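Local atomic coordinates of CRISPR-associated endonuclease Cas1 (Thermotoga maritima, PDB entry 4XTK), a protein that probably cuts double-stranded DNA as a metal-dependent endonuclease of the CRISPR adaptive immune system, which protects the cell against viruses and plasmids. Residues E[191-196]-E[245-250]; E[254-259]-E[275-280]. One frame throughout, in Å; residues are numbered along the deposited sequence.

Interaction 1: residues E[191-196]-E[245-250]; sequences TLISFG and RLFLNL
Phe247 is met by Ile193 and Leu192 from two different directions, and these three buried residues carry the contact between helices 188-208 and 230-252. The methyl CD1 of Ile193 lies over one face of the Phe247 ring, 4.1 Å from the ring centroid and 29° off the normal, which is the geometry of a CH-pi contact. It is displaced toward the root of the ring, since Ile193 CD1 comes within 3.7 Å of Phe247 CG. The Ile193 CB does not aim at the partner helix; CG1 set beside the backbone N (chi1 -58°) carries the terminal methyl across. Leu192, by contrast, starts out toward the other helix, and its CD1 sits at the ring edge, in the ring plane, 4.0 Å from Phe247 CD1. The side chains of Leu192 and Phe247 cross at about a right angle. No hydrogen bond joins the two segments; the contact rests on apolar burial, 164 Å² over both sides, with the CH-pi contact as its directional element. Tyr163 of helix 148-166 also touches Ile193, bringing a third helix to the cluster. This is helix-helix packing in the helical domain of Cas1; the Ile193 side chain is about 10 Å from that of Glu236 and about 12 Å from that of Glu155, both manganese ligands by similarity.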
loop_
_atom_site.group_PDB
_atom_site.type_symbol
_atom_site.label_atom_id
_atom_site.label_comp_id
_atom_site.label_asym_id
_atom_site.label_seq_id
_atom_site.Cartn_x
_atom_site.Cartn_y
_atom_site.Cartn_z
ATOM N N THR E 191 -20.149 -25.126 -9.000
ATOM C CA THR E 191 -20.439 -23.728 -9.296
ATOM C C THR E 191 -20.659 -22.955 -8.000
ATOM O O THR E 191 -20.237 -21.805 -7.866
ATOM C CB THR E 191 -21.677 -23.582 -10.190
ATOM O OG1 THR E 191 -21.433 -24.226 -11.445
ATOM C CG2 THR E 191 -21.996 -22.111 -10.430
ATOM N N LEU E 192 -21.320 -23.602 -7.044
ATOM C CA LEU E 192 -21.577 -23.000 -5.746
ATOM C C LEU E 192 -20.311 -22.907 -4.897
ATOM O O LEU E 192 -19.992 -21.840 -4.366
ATOM C CB LEU E 192 -22.652 -23.789 -5.000
ATOM C CG LEU E 192 -24.066 -23.626 -5.555
ATOM C CD1 LEU E 192 -24.995 -24.618 -4.895
ATOM C CD2 LEU E 192 -24.568 -22.201 -5.352
ATOM N N ILE E 193 -19.598 -24.026 -4.775
ATOM C CA ILE E 193 -18.369 -24.064 -3.992
ATOM C C ILE E 193 -17.369 -23.026 -4.511
ATOM O O ILE E 193 -16.778 -22.282 -3.731
ATOM C CB ILE E 193 -17.720 -25.463 -4.012
ATOM C CG1 ILE E 193 -18.697 -26.513 -3.479
ATOM C CG2 ILE E 193 -16.427 -25.468 -3.201
ATOM C CD1 ILE E 193 -19.130 -26.272 -2.056
ATOM N N SER E 194 -17.204 -22.968 -5.830
ATOM C CA SER E 194 -16.315 -21.984 -6.437
ATOM C C SER E 194 -16.754 -20.573 -6.096
ATOM O O SER E 194 -15.928 -19.729 -5.740
ATOM C CB SER E 194 -16.260 -22.153 -7.952
ATOM O OG SER E 194 -15.565 -23.340 -8.295
ATOM N N PHE E 195 -18.056 -20.325 -6.194
ATOM C CA PHE E 195 -18.586 -19.001 -5.906
ATOM C C PHE E 195 -18.382 -18.633 -4.437
ATOM O O PHE E 195 -17.905 -17.541 -4.129
ATOM C CB PHE E 195 -20.065 -18.921 -6.272
ATOM C CG PHE E 195 -20.652 -17.560 -6.079
ATOM C CD1 PHE E 195 -20.348 -16.531 -6.956
ATOM C CD2 PHE E 195 -21.493 -17.300 -5.006
ATOM C CE1 PHE E 195 -20.882 -15.258 -6.774
ATOM C CE2 PHE E 195 -22.034 -16.035 -4.818
ATOM C CZ PHE E 195 -21.727 -15.013 -5.703
ATOM N N GLY E 196 -18.739 -19.551 -3.540
ATOM C CA GLY E 196 -18.557 -19.349 -2.114
ATOM C C GLY E 196 -17.099 -19.110 -1.751
ATOM O O GLY E 196 -16.783 -18.194 -0.983
ATOM N N ARG E 245 -20.919 -25.261 4.931
ATOM C CA ARG E 245 -22.160 -25.190 5.687
ATOM C C ARG E 245 -23.245 -24.515 4.854
ATOM O O ARG E 245 -24.391 -24.965 4.817
ATOM C CB ARG E 245 -21.952 -24.435 7.001
ATOM C CG ARG E 245 -23.248 -24.036 7.699
ATOM C CD ARG E 245 -23.004 -23.729 9.165
ATOM N NE ARG E 245 -22.489 -24.896 9.881
ATOM C CZ ARG E 245 -21.452 -24.868 10.714
ATOM N NH1 ARG E 245 -20.811 -23.726 10.943
ATOM N NH2 ARG E 245 -21.057 -25.982 11.320
ATOM N N LEU E 246 -22.863 -23.443 4.172
ATOM C CA LEU E 246 -23.782 -22.693 3.333
ATOM C C LEU E 246 -24.239 -23.529 2.140
ATOM O O LEU E 246 -25.412 -23.507 1.768
ATOM C CB LEU E 246 -23.117 -21.406 2.861
ATOM C CG LEU E 246 -24.001 -20.283 2.347
ATOM C CD1 LEU E 246 -25.005 -19.901 3.416
ATOM C CD2 LEU E 246 -23.126 -19.101 1.972
ATOM N N PHE E 247 -23.306 -24.271 1.551
ATOM C CA PHE E 247 -23.601 -25.102 0.384
ATOM C C PHE E 247 -24.622 -26.185 0.704
ATOM O O PHE E 247 -25.591 -26.373 -0.034
ATOM C CB PHE E 247 -22.319 -25.735 -0.165
ATOM C CG PHE E 247 -22.558 -26.971 -0.974
ATOM C CD1 PHE E 247 -23.137 -26.892 -2.230
ATOM C CD2 PHE E 247 -22.211 -28.217 -0.475
ATOM C CE1 PHE E 247 -23.370 -28.038 -2.974
ATOM C CE2 PHE E 247 -22.440 -29.368 -1.218
ATOM C CZ PHE E 247 -23.018 -29.276 -2.468
ATOM N N LEU E 248 -24.395 -26.895 1.805
ATOM C CA LEU E 248 -25.315 -27.933 2.259
ATOM C C LEU E 248 -26.691 -27.351 2.585
ATOM O O LEU E 248 -27.715 -27.827 2.092
ATOM C CB LEU E 248 -24.751 -28.652 3.489
ATOM C CG LEU E 248 -23.601 -29.647 3.299
ATOM C CD1 LEU E 248 -23.164 -30.215 4.643
ATOM C CD2 LEU E 248 -23.993 -30.760 2.345
ATOM N N ASN E 249 -26.705 -26.318 3.419
ATOM C CA ASN E 249 -27.955 -25.718 3.861
ATOM C C ASN E 249 -28.808 -25.228 2.700
ATOM O O ASN E 249 -30.016 -25.446 2.677
ATOM C CB ASN E 249 -27.677 -24.566 4.827
ATOM C CG ASN E 249 -27.196 -25.047 6.181
ATOM O OD1 ASN E 249 -27.057 -26.250 6.410
ATOM N ND2 ASN E 249 -26.929 -24.110 7.082
ATOM N N LEU E 250 -28.176 -24.587 1.725
ATOM C CA LEU E 250 -28.926 -23.999 0.623
ATOM C C LEU E 250 -29.475 -25.040 -0.368
ATOM O O LEU E 250 -30.607 -24.902 -0.837
ATOM C CB LEU E 250 -28.055 -22.970 -0.101
ATOM C CG LEU E 250 -27.848 -21.682 0.711
ATOM C CD1 LEU E 250 -26.950 -20.695 -0.020
ATOM C CD2 LEU E 250 -29.183 -21.032 1.065
#

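Interaction 2: residues E[254-259]-E[275-280]; sequences RQINEK and KSLFVK
The loop that follows helix 230-252 docks on helix 272-287 by setting Gln255 and Ile256 against Leu277. Its chief contact is between two aliphatic side chains: Ile256 CD1 lies 3.6 Å from Leu277 CD2, and Leu277 CD2 also meets Ile256 CG1. The two side chains run past one another in opposite senses, so they overlap alongside rather than end to end. With CG anti to the backbone N (chi1 -173°), the Leu277 side chain extends toward the loop. Besides its contacts to Ile256, Leu277 CD2 lies 4.1 Å from Gln255 CB, and Leu277 CD1 comes within 3.9 Å of Gln255 O. The loop is shaped by polar bonds of its own. Arg254 leaves the helix with a positive phi of 61°. Asn257 OD1 then accepts Lys259 N at 3.0 Å, in the carbonyl plane and on a lone pair, forming an Asx turn. Arg254 NH1 and Glu258 OE2, 2.8 Å apart, make a salt bridge through the syn lone pair of the carboxylate oxygen, which lies 16° out of the guanidinium plane; Asn257 CB lies against one face of that guanidinium, toward its rim. The other oxygen of Glu258 pairs with Arg174, so the carboxylate is held between two arginines, which would be expected to stabilise its ionised form. Polar and charged groups bind the loop to itself and, through Arg174, to a neighbouring loop. With no hydrogen bond crossing to 275-280, the hold on that helix must rest on apolar burial, 182 Å² over both sides, and on fit of shape, while the loop's own polar bonds set its conformation.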
loop_
_atom_site.group_PDB
_atom_site.type_symbol
_atom_site.label_atom_id
_atom_site.label_comp_id
_atom_site.label_asym_id
_atom_site.label_seq_id
_atom_site.Cartn_x
_atom_site.Cartn_y
_atom_site.Cartn_z
ATOM N N ARG E 254 -33.478 -26.396 -0.704
ATOM C CA ARG E 254 -33.915 -25.982 -2.033
ATOM C C ARG E 254 -34.039 -24.461 -2.151
ATOM O O ARG E 254 -34.748 -23.954 -3.019
ATOM C CB ARG E 254 -35.248 -26.644 -2.386
ATOM C CG ARG E 254 -35.165 -28.141 -2.624
ATOM C CD ARG E 254 -34.948 -28.448 -4.087
ATOM N NE ARG E 254 -36.067 -27.975 -4.894
ATOM C CZ ARG E 254 -36.158 -28.132 -6.209
ATOM N NH1 ARG E 254 -35.197 -28.762 -6.870
ATOM N NH2 ARG E 254 -37.209 -27.662 -6.861
ATOM N N GLN E 255 -33.339 -23.732 -1.289
ATOM C CA GLN E 255 -33.244 -22.287 -1.449
ATOM C C GLN E 255 -32.478 -22.015 -2.718
ATOM O O GLN E 255 -32.794 -21.100 -3.474
ATOM C CB GLN E 255 -32.548 -21.632 -0.266
ATOM C CG GLN E 255 -33.393 -21.518 0.978
ATOM C CD GLN E 255 -32.680 -20.735 2.056
ATOM O OE1 GLN E 255 -32.148 -21.310 3.006
ATOM N NE2 GLN E 255 -32.653 -19.412 1.910
ATOM N N ILE E 256 -31.449 -22.828 -2.926
ATOM C CA ILE E 256 -30.740 -22.884 -4.188
ATOM C C ILE E 256 -31.124 -24.183 -4.893
ATOM O O ILE E 256 -31.012 -25.267 -4.317
ATOM C CB ILE E 256 -29.212 -22.826 -3.994
ATOM C CG1 ILE E 256 -28.774 -21.440 -3.506
ATOM C CG2 ILE E 256 -28.492 -23.190 -5.287
ATOM C CD1 ILE E 256 -28.851 -20.349 -4.561
ATOM N N ASN E 257 -31.604 -24.071 -6.125
ATOM C CA ASN E 257 -31.863 -25.245 -6.945
ATOM C C ASN E 257 -31.618 -24.962 -8.420
ATOM O O ASN E 257 -31.074 -23.916 -8.782
ATOM C CB ASN E 257 -33.288 -25.761 -6.736
ATOM C CG ASN E 257 -34.335 -24.692 -6.957
ATOM O OD1 ASN E 257 -34.485 -24.169 -8.060
ATOM N ND2 ASN E 257 -35.079 -24.372 -5.906
ATOM N N GLU E 258 -32.030 -25.904 -9.264
ATOM C CA GLU E 258 -31.718 -25.871 -10.690
ATOM C C GLU E 258 -32.262 -24.635 -11.409
ATOM O O GLU E 258 -31.802 -24.296 -12.500
ATOM C CB GLU E 258 -32.244 -27.138 -11.377
ATOM C CG GLU E 258 -33.739 -27.392 -11.194
ATOM C CD GLU E 258 -34.076 -28.034 -9.858
ATOM O OE1 GLU E 258 -33.148 -28.278 -9.055
ATOM O OE2 GLU E 258 -35.274 -28.287 -9.612
ATOM N N LYS E 259 -33.228 -23.955 -10.806
ATOM C CA LYS E 259 -33.789 -22.760 -11.429
ATOM C C LYS E 259 -32.822 -21.580 -11.361
ATOM O O LYS E 259 -33.028 -20.561 -12.021
ATOM C CB LYS E 259 -35.128 -22.396 -10.777
ATOM C CG LYS E 259 -35.037 -21.454 -9.590
ATOM C CD LYS E 259 -36.400 -21.312 -8.925
ATOM C CE LYS E 259 -36.381 -20.268 -7.823
ATOM N NZ LYS E 259 -37.613 -20.325 -6.991
ATOM N N LYS E 275 -27.139 -15.610 -7.282
ATOM C CA LYS E 275 -25.991 -14.957 -6.679
ATOM C C LYS E 275 -26.417 -14.138 -5.462
ATOM O O LYS E 275 -25.791 -14.217 -4.404
ATOM C CB LYS E 275 -25.274 -14.075 -7.704
ATOM C CG LYS E 275 -24.300 -14.824 -8.606
ATOM C CD LYS E 275 -23.557 -13.862 -9.526
ATOM C CE LYS E 275 -22.432 -14.551 -10.297
ATOM N NZ LYS E 275 -22.898 -15.303 -11.499
ATOM N N SER E 276 -27.490 -13.366 -5.611
ATOM C CA SER E 276 -27.949 -12.500 -4.530
ATOM C C SER E 276 -28.338 -13.327 -3.310
ATOM O O SER E 276 -27.914 -13.022 -2.192
ATOM C CB SER E 276 -29.127 -11.630 -4.978
ATOM O OG SER E 276 -30.228 -12.423 -5.370
ATOM N N LEU E 277 -29.125 -14.377 -3.527
ATOM C CA LEU E 277 -29.518 -15.256 -2.432
ATOM C C LEU E 277 -28.290 -15.829 -1.725
ATOM O O LEU E 277 -28.244 -15.892 -0.496
ATOM C CB LEU E 277 -30.410 -16.389 -2.936
ATOM C CG LEU E 277 -31.010 -17.279 -1.842
ATOM C CD1 LEU E 277 -32.491 -17.513 -2.097
ATOM C CD2 LEU E 277 -30.272 -18.605 -1.734
ATOM N N PHE E 278 -27.291 -16.233 -2.502
ATOM C CA PHE E 278 -26.092 -16.803 -1.918
ATOM C C PHE E 278 -25.313 -15.750 -1.124
ATOM O O PHE E 278 -24.838 -16.014 -0.017
ATOM C CB PHE E 278 -25.200 -17.420 -3.001
ATOM C CG PHE E 278 -24.122 -18.303 -2.451
ATOM C CD1 PHE E 278 -22.965 -17.761 -1.931
ATOM C CD2 PHE E 278 -24.285 -19.674 -2.420
ATOM C CE1 PHE E 278 -21.988 -18.566 -1.408
ATOM C CE2 PHE E 278 -23.306 -20.487 -1.899
ATOM C CZ PHE E 278 -22.156 -19.933 -1.392
ATOM N N VAL E 279 -25.188 -14.559 -1.698
ATOM C CA VAL E 279 -24.402 -13.493 -1.091
ATOM C C VAL E 279 -25.018 -13.028 0.233
ATOM O O VAL E 279 -24.312 -12.867 1.229
ATOM C CB VAL E 279 -24.251 -12.303 -2.066
ATOM C CG1 VAL E 279 -23.780 -11.056 -1.339
ATOM C CG2 VAL E 279 -23.287 -12.667 -3.188
ATOM N N LYS E 280 -26.334 -12.834 0.243
ATOM C CA LYS E 280 -27.041 -12.460 1.466
ATOM C C LYS E 280 -26.862 -13.500 2.568
ATOM O O LYS E 280 -26.557 -13.155 3.708
ATOM C CB LYS E 280 -28.536 -12.251 1.195
ATOM C CG LYS E 280 -28.864 -11.003 0.390
ATOM C CD LYS E 280 -30.359 -10.882 0.155
ATOM C CE LYS E 280 -30.790 -9.443 -0.099
ATOM N NZ LYS E 280 -30.464 -9.001 -1.485
#

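Overall arrangement
Interaction 1 is the deeper contact: every touching residue is buried, and its centre lies about 17 Å from the centre of the chain; interaction 2, about 23 Å out, is only partly buried. Helix 230-252 ties them together, since it supplies 245-250 and leads into 254-259. The two centres are 9 Å apart. Leu250 O and Ile256 N, 3.1 Å apart, probably share a hydrogen bond, while the Phe195 and Phe278 rings meet with planes at about 80°, joining helices 188-208 and 272-287. Both interfaces are apolar, but an aromatic ring organises the inner one, whereas aliphatic branches make the outer, where charged groups brace the loop.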